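PDB 6LRG: Alr4995 protein from Nostoc sp., which probably converts arginine to ornithine, with release of ammonia and carbon dioxide, in an N-terminal guanidino-modifying module that holds L-ornithine here. Local coordinates for residues D65-A70 / K263-R268; P116-G121 / F166-T171; A134-R139 / S158-D163. All blocks are in the same frame, centred on the assembly; numbering follows the deposited sequence.

Interaction 1: D65-A70 / K263-R268. With ORN (L-ornithine), chain E.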
ATOM      1  N   ASP B  65      33.641  37.153  13.289  1.00 37.01           N
ATOM      2  CA  ASP B  65      32.552  36.858  14.214  1.00 34.04           C
ATOM      3  C   ASP B  65      32.803  37.497  15.585  1.00 34.00           C
ATOM      4  O   ASP B  65      32.035  37.298  16.521  1.00 34.12           O
ATOM      5  CB  ASP B  65      32.370  35.340  14.360  1.00 40.77           C
ATOM      6  CG  ASP B  65      31.636  34.708  13.172  1.00 39.74           C
ATOM      7  OD1 ASP B  65      30.500  35.137  12.871  1.00 36.41           O
ATOM      8  OD2 ASP B  65      32.200  33.782  12.540  1.00 41.83           O
ATOM      9  N   LEU B  66      33.866  38.282  15.694  1.00 35.39           N
ATOM     10  CA  LEU B  66      34.160  38.989  16.938  1.00 34.26           C
ATOM     11  C   LEU B  66      33.036  39.961  17.287  1.00 32.74           C
ATOM     12  O   LEU B  66      32.832  40.298  18.453  1.00 29.12           O
ATOM     13  CB  LEU B  66      35.493  39.722  16.832  1.00 30.71           C
ATOM     14  CG  LEU B  66      36.219  39.963  18.152  1.00 37.00           C
ATOM     15  CD1 LEU B  66      36.612  38.630  18.751  1.00 28.69           C
ATOM     16  CD2 LEU B  66      37.437  40.875  17.967  1.00 31.69           C
ATOM     17  N   VAL B  67      32.282  40.386  16.275  1.00 32.16           N
ATOM     18  CA  VAL B  67      31.141  41.270  16.492  1.00 28.77           C
ATOM     19  C   VAL B  67      30.091  40.623  17.382  1.00 30.15           C
ATOM     20  O   VAL B  67      29.262  41.310  17.978  1.00 27.87           O
ATOM     21  CB  VAL B  67      30.471  41.669  15.159  1.00 34.96           C
ATOM     22  CG1 VAL B  67      31.335  42.644  14.408  1.00 36.76           C
ATOM     23  CG2 VAL B  67      30.187  40.422  14.302  1.00 32.46           C
ATOM     24  N   PHE B  68      30.112  39.293  17.459  1.00 32.06           N
ATOM     25  CA  PHE B  68      29.113  38.577  18.251  1.00 30.42           C
ATOM     26  C   PHE B  68      29.621  38.359  19.667  1.00 29.99           C
ATOM     27  O   PHE B  68      30.011  37.254  20.046  1.00 30.55           O
ATOM     28  CB  PHE B  68      28.734  37.257  17.578  1.00 32.07           C
ATOM     29  CG  PHE B  68      28.046  37.449  16.249  1.00 34.10           C
ATOM     30  CD1 PHE B  68      26.877  38.202  16.168  1.00 32.33           C
ATOM     31  CD2 PHE B  68      28.575  36.905  15.084  1.00 31.74           C
ATOM     32  CE1 PHE B  68      26.243  38.399  14.949  1.00 34.85           C
ATOM     33  CE2 PHE B  68      27.947  37.101  13.861  1.00 34.02           C
ATOM     34  CZ  PHE B  68      26.779  37.843  13.794  1.00 34.37           C
ATOM     35  N   THR B  69      29.597  39.440  20.443  1.00 29.53           N
ATOM     36  CA  THR B  69      30.161  39.449  21.784  1.00 29.18           C
ATOM     37  C   THR B  69      29.343  38.679  22.814  1.00 29.01           C
ATOM     38  O   THR B  69      29.842  38.395  23.894  1.00 29.41           O
ATOM     39  CB  THR B  69      30.317  40.872  22.288  1.00 29.72           C
ATOM     40  OG1 THR B  69      29.056  41.534  22.161  1.00 30.25           O
ATOM     41  CG2 THR B  69      31.383  41.611  21.477  1.00 28.29           C
ATOM     42  N   ALA B  70      28.094  38.347  22.490  1.00 29.06           N
ATOM     43  CA  ALA B  70      27.279  37.498  23.360  1.00 26.59           C
ATOM     44  C   ALA B  70      27.987  36.169  23.632  1.00 26.66           C
ATOM     45  O   ALA B  70      27.859  35.584  24.715  1.00 27.73           O
ATOM     46  CB  ALA B  70      25.907  37.257  22.741  1.00 28.90           C
ATOM     47  N   LYS B 263      20.608  40.499  20.071  1.00 37.08           N
ATOM     48  CA  LYS B 263      21.199  39.949  21.301  1.00 39.26           C
ATOM     49  C   LYS B 263      22.639  39.521  21.051  1.00 38.88           C
ATOM     50  O   LYS B 263      23.502  39.783  21.876  1.00 34.39           O
ATOM     51  CB  LYS B 263      20.429  38.737  21.828  1.00 36.60           C
ATOM     52  CG  LYS B 263      19.642  38.881  23.037  1.00 42.98           C
ATOM     53  CD  LYS B 263      20.480  38.498  24.187  1.00 30.44           C
ATOM     54  CE  LYS B 263      19.599  38.440  25.390  1.00 32.46           C
ATOM     55  NZ  LYS B 263      20.285  37.764  26.493  1.00 39.83           N
ATOM     56  N   CYS B 264      22.890  38.869  19.914  1.00 35.40           N
ATOM     57  CA  CYS B 264      24.196  38.294  19.624  1.00 35.81           C
ATOM     58  C   CYS B 264      25.282  39.335  19.522  1.00 33.54           C
ATOM     59  O   CYS B 264      26.451  39.059  19.792  1.00 29.55           O
ATOM     60  CB  CYS B 264      24.149  37.500  18.325  1.00 38.47           C
ATOM     61  SG  CYS B 264      23.281  35.969  18.501  1.00 47.61           S
ATOM     62  N   LEU B 265      24.884  40.531  19.116  1.00 35.74           N
ATOM     63  CA  LEU B 265      25.817  41.628  18.940  1.00 34.18           C
ATOM     64  C   LEU B 265      26.144  42.340  20.262  1.00 33.52           C
ATOM     65  O   LEU B 265      26.995  43.225  20.293  1.00 34.29           O
ATOM     66  CB  LEU B 265      25.245  42.609  17.919  1.00 32.45           C
ATOM     67  CG  LEU B 265      25.214  42.041  16.502  1.00 31.47           C
ATOM     68  CD1 LEU B 265      24.305  42.857  15.590  1.00 34.67           C
ATOM     69  CD2 LEU B 265      26.628  41.959  15.946  1.00 29.44           C
ATOM     70  N   THR B 266      25.482  41.937  21.347  1.00 29.27           N
ATOM     71  CA  THR B 266      25.658  42.583  22.647  1.00 31.50           C
ATOM     72  C   THR B 266      25.944  41.598  23.765  1.00 32.54           C
ATOM     73  O   THR B 266      25.585  40.426  23.685  1.00 35.45           O
ATOM     74  CB  THR B 266      24.403  43.397  23.079  1.00 36.47           C
ATOM     75  OG1 THR B 266      23.362  42.500  23.499  1.00 40.17           O
ATOM     76  CG2 THR B 266      23.896  44.291  21.954  1.00 29.93           C
ATOM     77  N   LEU B 267      26.573  42.090  24.825  1.00 29.65           N
ATOM     78  CA  LEU B 267      26.794  41.293  26.018  1.00 28.07           C
ATOM     79  C   LEU B 267      26.636  42.180  27.233  1.00 29.28           C
ATOM     80  O   LEU B 267      27.482  43.035  27.500  1.00 30.05           O
ATOM     81  CB  LEU B 267      28.185  40.649  26.005  1.00 29.02           C
ATOM     82  CG  LEU B 267      28.616  39.930  27.293  1.00 29.67           C
ATOM     83  CD1 LEU B 267      27.671  38.798  27.635  1.00 24.12           C
ATOM     84  CD2 LEU B 267      30.013  39.383  27.164  1.00 24.90           C
ATOM     85  N   ARG B 268      25.551  41.991  27.972  1.00 27.88           N
ATOM     86  CA  ARG B 268      25.359  42.755  29.194  1.00 31.78           C
ATOM     87  C   ARG B 268      26.363  42.341  30.270  1.00 30.40           C
ATOM     88  O   ARG B 268      26.324  41.217  30.752  1.00 32.22           O
ATOM     89  CB  ARG B 268      23.928  42.594  29.705  1.00 33.36           C
ATOM     90  CG  ARG B 268      23.650  43.343  31.003  1.00 37.05           C
ATOM     91  CD  ARG B 268      22.164  43.377  31.313  1.00 39.80           C
ATOM     92  NE  ARG B 268      21.869  43.971  32.617  1.00 42.72           N
ATOM     93  CZ  ARG B 268      20.738  44.611  32.898  1.00 44.89           C
ATOM     94  NH1 ARG B 268      19.801  44.757  31.962  1.00 41.29           N
ATOM     95  NH2 ARG B 268      20.544  45.107  34.112  1.00 43.43           N
TER
HETATM   96  N   ORN E 801      28.904  32.962  13.136  1.00 40.98           N
HETATM   97  CA  ORN E 801      28.638  32.897  14.540  1.00 39.04           C
HETATM   98  CB  ORN E 801      27.269  33.461  14.858  1.00 35.77           C
HETATM   99  CG  ORN E 801      27.036  33.433  16.353  1.00 33.70           C
HETATM  100  CD  ORN E 801      25.783  34.207  16.698  1.00 34.04           C
HETATM  101  NE  ORN E 801      25.284  33.796  17.974  1.00 29.83           N
HETATM  102  C   ORN E 801      28.740  31.453  14.972  1.00 35.70           C
HETATM  103  O   ORN E 801      29.174  31.143  16.112  1.00 32.35           O
HETATM  104  OXT ORN E 801      28.410  30.555  14.160  1.00 41.22           O
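The Phe68 ring lies against Cys264 and Leu265: its CD1 is 3.5 Å from Cys264 CB, and its CE1 is 3.7 Å from Leu265 CD2. With CG beside its own backbone N (chi1 -65°), the ring slips between the bound ornithine and Val67. The ligand's CD carbon sits over one face, displaced from the ring centre, and Val67 CG2 presses on the middle of the opposite face. An alanine in place of Phe68 would remove this plate and would probably open a gap between Val67 and the ligand's methylene chain, leaving that chain freer to shift. The alpha-amino N of ornithine donates to Asp65 OD1 at 2.7 Å; at the other end of the ligand, NE lies 3.0 Å from Cys264 SG. Enzymes of this superfamily attack the guanidinium carbon with a cysteine, and the place of Cys264 is consistent with that role. Asp65 is steadied through OD2 by Tyr19 OH. The backbones join through Ala70 N, which gives Cys264 O a nearly straight bond of 3.2 Å from above the carbonyl plane, just past the inverse gamma turn centred on Phe68. Thr69 OG1 bonds to Leu8 O of strand 6-9, the strand that pairs antiparallel with 267-268. Around the contact, Leu265 rests on Leu44 of helix 34-49, and Leu267 packs on Phe101 of helix 93-102.

Interaction 2: P116-G121 / F166-T171. With ORN (L-ornithine), chain E.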
ATOM      1  N   PRO B 116      33.341  22.474  25.110  1.00 27.76           N
ATOM      2  CA  PRO B 116      32.802  23.685  24.490  1.00 28.78           C
ATOM      3  C   PRO B 116      31.713  24.345  25.317  1.00 26.53           C
ATOM      4  O   PRO B 116      30.874  23.696  25.935  1.00 26.61           O
ATOM      5  CB  PRO B 116      32.233  23.176  23.155  1.00 29.29           C
ATOM      6  CG  PRO B 116      32.205  21.680  23.287  1.00 29.60           C
ATOM      7  CD  PRO B 116      33.341  21.346  24.173  1.00 29.83           C
ATOM      8  N   PHE B 117      31.756  25.663  25.333  1.00 26.17           N
ATOM      9  CA  PHE B 117      30.749  26.473  25.996  1.00 28.51           C
ATOM     10  C   PHE B 117      30.805  27.836  25.366  1.00 23.11           C
ATOM     11  O   PHE B 117      31.883  28.406  25.264  1.00 25.35           O
ATOM     12  CB  PHE B 117      30.989  26.579  27.494  1.00 24.00           C
ATOM     13  CG  PHE B 117      30.186  27.651  28.136  1.00 25.06           C
ATOM     14  CD1 PHE B 117      28.820  27.515  28.258  1.00 23.77           C
ATOM     15  CD2 PHE B 117      30.788  28.816  28.587  1.00 26.19           C
ATOM     16  CE1 PHE B 117      28.066  28.506  28.831  1.00 27.14           C
ATOM     17  CE2 PHE B 117      30.040  29.824  29.158  1.00 22.59           C
ATOM     18  CZ  PHE B 117      28.676  29.666  29.288  1.00 28.21           C
ATOM     19  N   GLU B 118      29.671  28.355  24.923  1.00 22.63           N
ATOM     20  CA  GLU B 118      29.720  29.526  24.051  1.00 24.37           C
ATOM     21  C   GLU B 118      28.977  30.737  24.611  1.00 22.01           C
ATOM     22  O   GLU B 118      28.347  31.486  23.877  1.00 24.31           O
ATOM     23  CB  GLU B 118      29.200  29.159  22.658  1.00 23.35           C
ATOM     24  CG  GLU B 118      30.043  28.052  21.999  1.00 27.44           C
ATOM     25  CD  GLU B 118      30.013  28.048  20.460  1.00 29.26           C
ATOM     26  OE1 GLU B 118      29.128  28.705  19.869  1.00 29.44           O
ATOM     27  OE2 GLU B 118      30.871  27.364  19.843  1.00 30.18           O
ATOM     28  N   GLY B 119      29.085  30.934  25.919  1.00 24.07           N
ATOM     29  CA  GLY B 119      28.782  32.221  26.534  1.00 26.19           C
ATOM     30  C   GLY B 119      27.337  32.553  26.824  1.00 26.36           C
ATOM     31  O   GLY B 119      26.478  31.677  26.903  1.00 28.35           O
ATOM     32  N   ALA B 120      27.071  33.840  26.983  1.00 26.74           N
ATOM     33  CA  ALA B 120      25.726  34.298  27.262  1.00 29.15           C
ATOM     34  C   ALA B 120      24.854  33.980  26.066  1.00 26.96           C
ATOM     35  O   ALA B 120      23.641  33.860  26.189  1.00 26.49           O
ATOM     36  CB  ALA B 120      25.703  35.806  27.575  1.00 24.88           C
ATOM     37  N   GLY B 121      25.484  33.817  24.911  1.00 25.26           N
ATOM     38  CA  GLY B 121      24.764  33.452  23.704  1.00 30.60           C
ATOM     39  C   GLY B 121      24.046  32.116  23.841  1.00 34.36           C
ATOM     40  O   GLY B 121      23.060  31.850  23.149  1.00 33.39           O
ATOM     41  N   PHE B 166      18.239  27.079  15.330  1.00 39.39           N
ATOM     42  CA  PHE B 166      18.381  27.771  16.600  1.00 38.69           C
ATOM     43  C   PHE B 166      19.412  27.057  17.446  1.00 35.54           C
ATOM     44  O   PHE B 166      19.095  26.473  18.484  1.00 34.78           O
ATOM     45  CB  PHE B 166      17.033  27.848  17.307  1.00 43.30           C
ATOM     46  CG  PHE B 166      15.938  28.378  16.428  1.00 42.00           C
ATOM     47  CD1 PHE B 166      15.800  29.745  16.218  1.00 45.19           C
ATOM     48  CD2 PHE B 166      15.067  27.516  15.785  1.00 43.15           C
ATOM     49  CE1 PHE B 166      14.797  30.244  15.394  1.00 43.68           C
ATOM     50  CE2 PHE B 166      14.062  28.008  14.959  1.00 47.06           C
ATOM     51  CZ  PHE B 166      13.929  29.371  14.762  1.00 46.90           C
ATOM     52  N   TYR B 167      20.647  27.114  16.954  1.00 35.36           N
ATOM     53  CA  TYR B 167      21.810  26.435  17.510  1.00 33.37           C
ATOM     54  C   TYR B 167      22.343  27.097  18.794  1.00 30.53           C
ATOM     55  O   TYR B 167      23.109  26.486  19.542  1.00 27.42           O
ATOM     56  CB  TYR B 167      22.915  26.381  16.444  1.00 31.98           C
ATOM     57  CG  TYR B 167      23.369  27.753  16.018  1.00 36.42           C
ATOM     58  CD1 TYR B 167      22.624  28.506  15.121  1.00 36.90           C
ATOM     59  CD2 TYR B 167      24.524  28.314  16.546  1.00 34.95           C
ATOM     60  CE1 TYR B 167      23.025  29.774  14.754  1.00 36.70           C
ATOM     61  CE2 TYR B 167      24.937  29.571  16.181  1.00 34.29           C
ATOM     62  CZ  TYR B 167      24.189  30.303  15.285  1.00 38.83           C
ATOM     63  OH  TYR B 167      24.603  31.582  14.933  1.00 42.37           O
ATOM     64  N   HIS B 168      21.961  28.352  19.027  1.00 32.05           N
ATOM     65  CA  HIS B 168      22.266  29.036  20.286  1.00 32.39           C
ATOM     66  C   HIS B 168      20.981  29.300  21.039  1.00 31.78           C
ATOM     67  O   HIS B 168      19.956  29.609  20.445  1.00 35.25           O
ATOM     68  CB  HIS B 168      23.011  30.360  20.056  1.00 33.18           C
ATOM     69  CG  HIS B 168      24.491  30.208  19.903  1.00 30.35           C
ATOM     70  ND1 HIS B 168      25.267  31.118  19.217  1.00 30.88           N
ATOM     71  CD2 HIS B 168      25.341  29.251  20.348  1.00 29.40           C
ATOM     72  CE1 HIS B 168      26.527  30.722  19.235  1.00 31.82           C
ATOM     73  NE2 HIS B 168      26.601  29.594  19.914  1.00 28.01           N
ATOM     74  N   LEU B 169      21.046  29.184  22.354  1.00 30.53           N
ATOM     75  CA  LEU B 169      19.895  29.439  23.205  1.00 31.21           C
ATOM     76  C   LEU B 169      19.277  30.828  23.023  1.00 36.53           C
ATOM     77  O   LEU B 169      18.061  30.982  23.101  1.00 39.09           O
ATOM     78  CB  LEU B 169      20.294  29.265  24.661  1.00 29.27           C
ATOM     79  CG  LEU B 169      19.128  29.256  25.638  1.00 33.87           C
ATOM     80  CD1 LEU B 169      18.202  28.121  25.255  1.00 28.64           C
ATOM     81  CD2 LEU B 169      19.629  29.114  27.079  1.00 29.50           C
ATOM     82  N   ASP B 170      20.107  31.842  22.789  1.00 37.24           N
ATOM     83  CA  ASP B 170      19.602  33.212  22.753  1.00 37.43           C
ATOM     84  C   ASP B 170      18.895  33.531  21.438  1.00 36.85           C
ATOM     85  O   ASP B 170      18.367  34.625  21.258  1.00 41.56           O
ATOM     86  CB  ASP B 170      20.737  34.213  23.016  1.00 35.90           C
ATOM     87  CG  ASP B 170      21.658  34.413  21.816  1.00 41.66           C
ATOM     88  OD1 ASP B 170      21.729  33.532  20.923  1.00 41.00           O
ATOM     89  OD2 ASP B 170      22.345  35.461  21.783  1.00 42.74           O
ATOM     90  N   THR B 171      18.891  32.570  20.525  1.00 36.18           N
ATOM     91  CA  THR B 171      18.173  32.720  19.265  1.00 39.23           C
ATOM     92  C   THR B 171      16.745  32.156  19.335  1.00 37.16           C
ATOM     93  O   THR B 171      16.039  32.154  18.334  1.00 36.88           O
ATOM     94  CB  THR B 171      18.907  32.019  18.108  1.00 33.95           C
ATOM     95  OG1 THR B 171      18.674  30.611  18.187  1.00 40.58           O
ATOM     96  CG2 THR B 171      20.389  32.267  18.174  1.00 38.72           C
TER
HETATM   97  N   ORN E 801      28.904  32.962  13.136  1.00 40.98           N
HETATM   98  CA  ORN E 801      28.638  32.897  14.540  1.00 39.04           C
HETATM   99  CB  ORN E 801      27.269  33.461  14.858  1.00 35.77           C
HETATM  100  CG  ORN E 801      27.036  33.433  16.353  1.00 33.70           C
HETATM  101  CD  ORN E 801      25.783  34.207  16.698  1.00 34.04           C
HETATM  102  NE  ORN E 801      25.284  33.796  17.974  1.00 29.83           N
HETATM  103  C   ORN E 801      28.740  31.453  14.972  1.00 35.70           C
HETATM  104  O   ORN E 801      29.174  31.143  16.112  1.00 32.35           O
HETATM  105  OXT ORN E 801      28.410  30.555  14.160  1.00 41.22           O
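Glu118 OE1 is held from two directions, by the ring of His168 and by the guanidinium of Arg139. His168 NE2 donates to it at 2.7 Å with an N-H...O angle of 154°. The oxygen lies almost exactly in the imidazole plane, but the bond meets the carboxylate on its anti side, and the two planes are turned 61° apart. Arg139 NH1 adds a salt bridge to the same oxygen, and the other one, Glu118 OE2, takes the backbone N-H of Leu86, so both carboxylate oxygens have partners and the group cannot easily swing. The imidazole is held in rotation as well, because its second nitrogen, ND1, accepts from ornithine NE at 3.0 Å, again at the ring edge. Tyr167 CE2 covers one face of the ring, 3.4 Å above its plane and nearer the rim than the centre. His168 CG stands beside the backbone N (chi1 -84°), which aims the ring across at Glu118. A histidine bonded to a carboxylate and facing the reacting end of the substrate recurs in guanidino-modifying enzymes, whose histidine serves in acid-base chemistry; the geometry here is consistent with such a role. After His168 the chain turns into the short 3-10 segment 169-171. His168 O accepts from both Thr171 N and Thr171 OG1, the hydroxyl lying in the carbonyl plane at 2.8 Å. The loop 116-121 is tied to this turn by Asp170 N, which donates to Gly121 O at 3.0 Å, while His168 CB lies 3.4 Å from that carbonyl oxygen. Tyr167 OH bonds to Gly259 O and passes 3.3 Å from ornithine CB.

Interaction 3: A134-R139 / S158-D163. With ORN (L-ornithine), chain E.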
ATOM      1  N   ALA B 134      20.897  27.325  30.971  1.00 27.34           N
ATOM      2  CA  ALA B 134      21.997  26.948  30.076  1.00 24.62           C
ATOM      3  C   ALA B 134      21.528  26.014  28.977  1.00 26.31           C
ATOM      4  O   ALA B 134      20.876  25.022  29.255  1.00 28.49           O
ATOM      5  CB  ALA B 134      23.135  26.286  30.858  1.00 22.83           C
ATOM      6  N   GLY B 135      21.897  26.312  27.737  1.00 26.34           N
ATOM      7  CA  GLY B 135      21.526  25.475  26.613  1.00 26.14           C
ATOM      8  C   GLY B 135      22.564  24.424  26.288  1.00 27.07           C
ATOM      9  O   GLY B 135      23.720  24.532  26.708  1.00 28.00           O
ATOM     10  N   TYR B 136      22.152  23.390  25.556  1.00 25.25           N
ATOM     11  CA  TYR B 136      23.094  22.410  25.010  1.00 27.18           C
ATOM     12  C   TYR B 136      22.419  21.715  23.846  1.00 28.25           C
ATOM     13  O   TYR B 136      21.233  21.930  23.609  1.00 30.64           O
ATOM     14  CB  TYR B 136      23.558  21.399  26.061  1.00 21.54           C
ATOM     15  CG  TYR B 136      22.525  20.367  26.441  1.00 27.20           C
ATOM     16  CD1 TYR B 136      21.463  20.697  27.266  1.00 24.48           C
ATOM     17  CD2 TYR B 136      22.617  19.045  25.975  1.00 24.62           C
ATOM     18  CE1 TYR B 136      20.516  19.753  27.628  1.00 25.28           C
ATOM     19  CE2 TYR B 136      21.668  18.091  26.323  1.00 19.55           C
ATOM     20  CZ  TYR B 136      20.624  18.450  27.152  1.00 27.18           C
ATOM     21  OH  TYR B 136      19.687  17.518  27.523  1.00 20.75           O
ATOM     22  N   GLY B 137      23.171  20.905  23.107  1.00 25.57           N
ATOM     23  CA  GLY B 137      22.665  20.337  21.873  1.00 25.97           C
ATOM     24  C   GLY B 137      23.577  20.534  20.675  1.00 27.29           C
ATOM     25  O   GLY B 137      23.790  19.607  19.909  1.00 31.74           O
ATOM     26  N   PHE B 138      24.132  21.725  20.503  1.00 29.36           N
ATOM     27  CA  PHE B 138      24.936  22.008  19.312  1.00 25.76           C
ATOM     28  C   PHE B 138      26.305  22.635  19.611  1.00 31.60           C
ATOM     29  O   PHE B 138      27.313  22.262  19.015  1.00 34.23           O
ATOM     30  CB  PHE B 138      24.138  22.924  18.370  1.00 29.80           C
ATOM     31  CG  PHE B 138      22.866  22.291  17.849  1.00 31.23           C
ATOM     32  CD1 PHE B 138      22.908  21.356  16.827  1.00 27.77           C
ATOM     33  CD2 PHE B 138      21.639  22.615  18.402  1.00 31.84           C
ATOM     34  CE1 PHE B 138      21.745  20.763  16.358  1.00 32.04           C
ATOM     35  CE2 PHE B 138      20.482  22.033  17.940  1.00 32.69           C
ATOM     36  CZ  PHE B 138      20.535  21.105  16.911  1.00 35.54           C
ATOM     37  N   ARG B 139      26.348  23.597  20.525  1.00 29.82           N
ATOM     38  CA  ARG B 139      27.597  24.290  20.789  1.00 29.22           C
ATOM     39  C   ARG B 139      28.113  24.042  22.200  1.00 30.53           C
ATOM     40  O   ARG B 139      29.231  23.584  22.380  1.00 31.01           O
ATOM     41  CB  ARG B 139      27.424  25.782  20.543  1.00 30.29           C
ATOM     42  CG  ARG B 139      27.155  26.131  19.086  1.00 28.64           C
ATOM     43  CD  ARG B 139      28.339  25.830  18.171  1.00 24.15           C
ATOM     44  NE  ARG B 139      28.088  26.395  16.850  1.00 31.08           N
ATOM     45  CZ  ARG B 139      28.410  27.631  16.468  1.00 33.77           C
ATOM     46  NH1 ARG B 139      29.043  28.454  17.301  1.00 31.73           N
ATOM     47  NH2 ARG B 139      28.106  28.045  15.239  1.00 32.74           N
ATOM     48  N   SER B 158      19.147  23.111  32.706  1.00 30.24           N
ATOM     49  CA  SER B 158      19.589  22.742  31.362  1.00 25.22           C
ATOM     50  C   SER B 158      18.438  22.645  30.382  1.00 27.02           C
ATOM     51  O   SER B 158      17.428  22.010  30.658  1.00 27.14           O
ATOM     52  CB  SER B 158      20.342  21.422  31.394  1.00 26.36           C
ATOM     53  OG  SER B 158      21.356  21.438  32.375  1.00 26.16           O
ATOM     54  N   LEU B 159      18.593  23.284  29.233  1.00 28.39           N
ATOM     55  CA  LEU B 159      17.605  23.206  28.163  1.00 26.42           C
ATOM     56  C   LEU B 159      18.283  22.587  26.979  1.00 26.17           C
ATOM     57  O   LEU B 159      19.429  22.922  26.686  1.00 27.60           O
ATOM     58  CB  LEU B 159      17.058  24.590  27.787  1.00 23.10           C
ATOM     59  CG  LEU B 159      16.351  25.322  28.917  1.00 28.69           C
ATOM     60  CD1 LEU B 159      15.799  26.651  28.424  1.00 31.69           C
ATOM     61  CD2 LEU B 159      15.240  24.451  29.480  1.00 29.01           C
ATOM     62  N   ARG B 160      17.595  21.688  26.288  1.00 28.01           N
ATOM     63  CA  ARG B 160      18.185  21.036  25.126  1.00 28.93           C
ATOM     64  C   ARG B 160      17.661  21.617  23.837  1.00 29.76           C
ATOM     65  O   ARG B 160      16.455  21.754  23.655  1.00 33.68           O
ATOM     66  CB  ARG B 160      17.913  19.539  25.134  1.00 29.64           C
ATOM     67  CG  ARG B 160      18.571  18.836  23.967  1.00 29.36           C
ATOM     68  CD  ARG B 160      18.095  17.415  23.847  1.00 30.34           C
ATOM     69  NE  ARG B 160      18.757  16.734  22.747  1.00 34.91           N
ATOM     70  CZ  ARG B 160      18.312  15.607  22.193  1.00 34.31           C
ATOM     71  NH1 ARG B 160      17.185  15.042  22.622  1.00 31.85           N
ATOM     72  NH2 ARG B 160      18.993  15.055  21.201  1.00 29.28           N
ATOM     73  N   LEU B 161      18.582  21.936  22.941  1.00 29.83           N
ATOM     74  CA  LEU B 161      18.259  22.491  21.640  1.00 30.72           C
ATOM     75  C   LEU B 161      18.213  21.389  20.587  1.00 36.30           C
ATOM     76  O   LEU B 161      19.164  20.615  20.462  1.00 32.30           O
ATOM     77  CB  LEU B 161      19.296  23.553  21.252  1.00 31.67           C
ATOM     78  CG  LEU B 161      19.332  24.806  22.141  1.00 33.26           C
ATOM     79  CD1 LEU B 161      20.637  25.575  22.010  1.00 27.93           C
ATOM     80  CD2 LEU B 161      18.155  25.699  21.820  1.00 33.18           C
ATOM     81  N   ILE B 162      17.128  21.341  19.813  1.00 36.59           N
ATOM     82  CA  ILE B 162      16.899  20.241  18.882  1.00 39.30           C
ATOM     83  C   ILE B 162      16.825  20.660  17.416  1.00 39.62           C
ATOM     84  O   ILE B 162      16.933  19.830  16.514  1.00 40.60           O
ATOM     85  CB  ILE B 162      15.602  19.499  19.243  1.00 38.22           C
ATOM     86  CG1 ILE B 162      14.414  20.446  19.175  1.00 41.44           C
ATOM     87  CG2 ILE B 162      15.690  18.917  20.641  1.00 35.08           C
ATOM     88  CD1 ILE B 162      13.140  19.832  19.679  1.00 44.41           C
ATOM     89  N   ASP B 163      16.624  21.946  17.183  1.00 43.48           N
ATOM     90  CA  ASP B 163      16.540  22.495  15.836  1.00 39.18           C
ATOM     91  C   ASP B 163      17.829  23.241  15.526  1.00 42.06           C
ATOM     92  O   ASP B 163      18.197  24.183  16.233  1.00 42.79           O
ATOM     93  CB  ASP B 163      15.335  23.430  15.711  1.00 39.30           C
ATOM     94  CG  ASP B 163      15.046  23.840  14.265  1.00 47.53           C
ATOM     95  OD1 ASP B 163      15.959  23.759  13.406  1.00 47.05           O
ATOM     96  OD2 ASP B 163      13.894  24.259  13.994  1.00 46.07           O
TER
HETATM   97  N   ORN E 801      28.904  32.962  13.136  1.00 40.98           N
HETATM   98  CA  ORN E 801      28.638  32.897  14.540  1.00 39.04           C
HETATM   99  CB  ORN E 801      27.269  33.461  14.858  1.00 35.77           C
HETATM  100  CG  ORN E 801      27.036  33.433  16.353  1.00 33.70           C
HETATM  101  CD  ORN E 801      25.783  34.207  16.698  1.00 34.04           C
HETATM  102  NE  ORN E 801      25.284  33.796  17.974  1.00 29.83           N
HETATM  103  C   ORN E 801      28.740  31.453  14.972  1.00 35.70           C
HETATM  104  O   ORN E 801      29.174  31.143  16.112  1.00 32.35           O
HETATM  105  OXT ORN E 801      28.410  30.555  14.160  1.00 41.22           O
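Arg160 runs across the ring of Tyr136 from its first carbon outward, where two parallel strands of a beta-alpha-beta crossover lie side by side: 132-136, then helix 145-152, then 155-160. Its CB is 3.6 Å from Tyr136 CZ. CG sits over the ring face, 4.2 Å from the centroid, in a CH-pi contact displaced toward the hydroxyl end, and CD follows at 4.0 Å from Tyr136 OH. The chain is extended, with CG opposite the backbone N (chi1 -177°), and the guanidinium leaves the ring with its plane only 19° from it. There Ile162 CG2 lies over one face, and NH1 has a long, weak ion pair to Asp189 and a weak bond to Asp309 O. Tyr136 OH is bonded to Gly311 O. Between the strands, Leu159 N donates to Ala134 O, Tyr136 N to Leu159 O, and Leu161 N to Tyr136 O at 2.7 Å. Past the end of strand 132-136, Gly137 brings the chain close to Leu161 O, which a beta carbon would strike. Phe138 then leans over 158-163, CE2 3.2 Å from Leu161 O and CD2 against Leu161 CB. Next comes Arg139, which bends at chi2, leads away from 158-163 and grips the ligand's carboxylate in the guanidinium plane, NH1 to ornithine O at 2.9 Å and NH2 to OXT at 2.7 Å.

In the fold
Along the chain the three contacts are nested: interaction 3 lies inside the loop closed by interaction 2, which in turn lies inside the loop closed by interaction 1. All sit in the dimethylarginine dimethylhydrolase-like part of the chain. The centres of interactions 2 and 3 are 8 Å apart, those of 1 and 2 11 Å; interactions 1 and 3 do not touch, with nearest atoms about 8 Å apart. Interaction 2 bridges them, probably hydrogen-bonded from Gly121 N to Ala70 O on one side and sharing a salt bridge with interaction 3 on the other. All three reach ornithine, so a single pocket is assembled from loops next to strands 123-125 and 132-136, close in sequence, together with the distant 263-268.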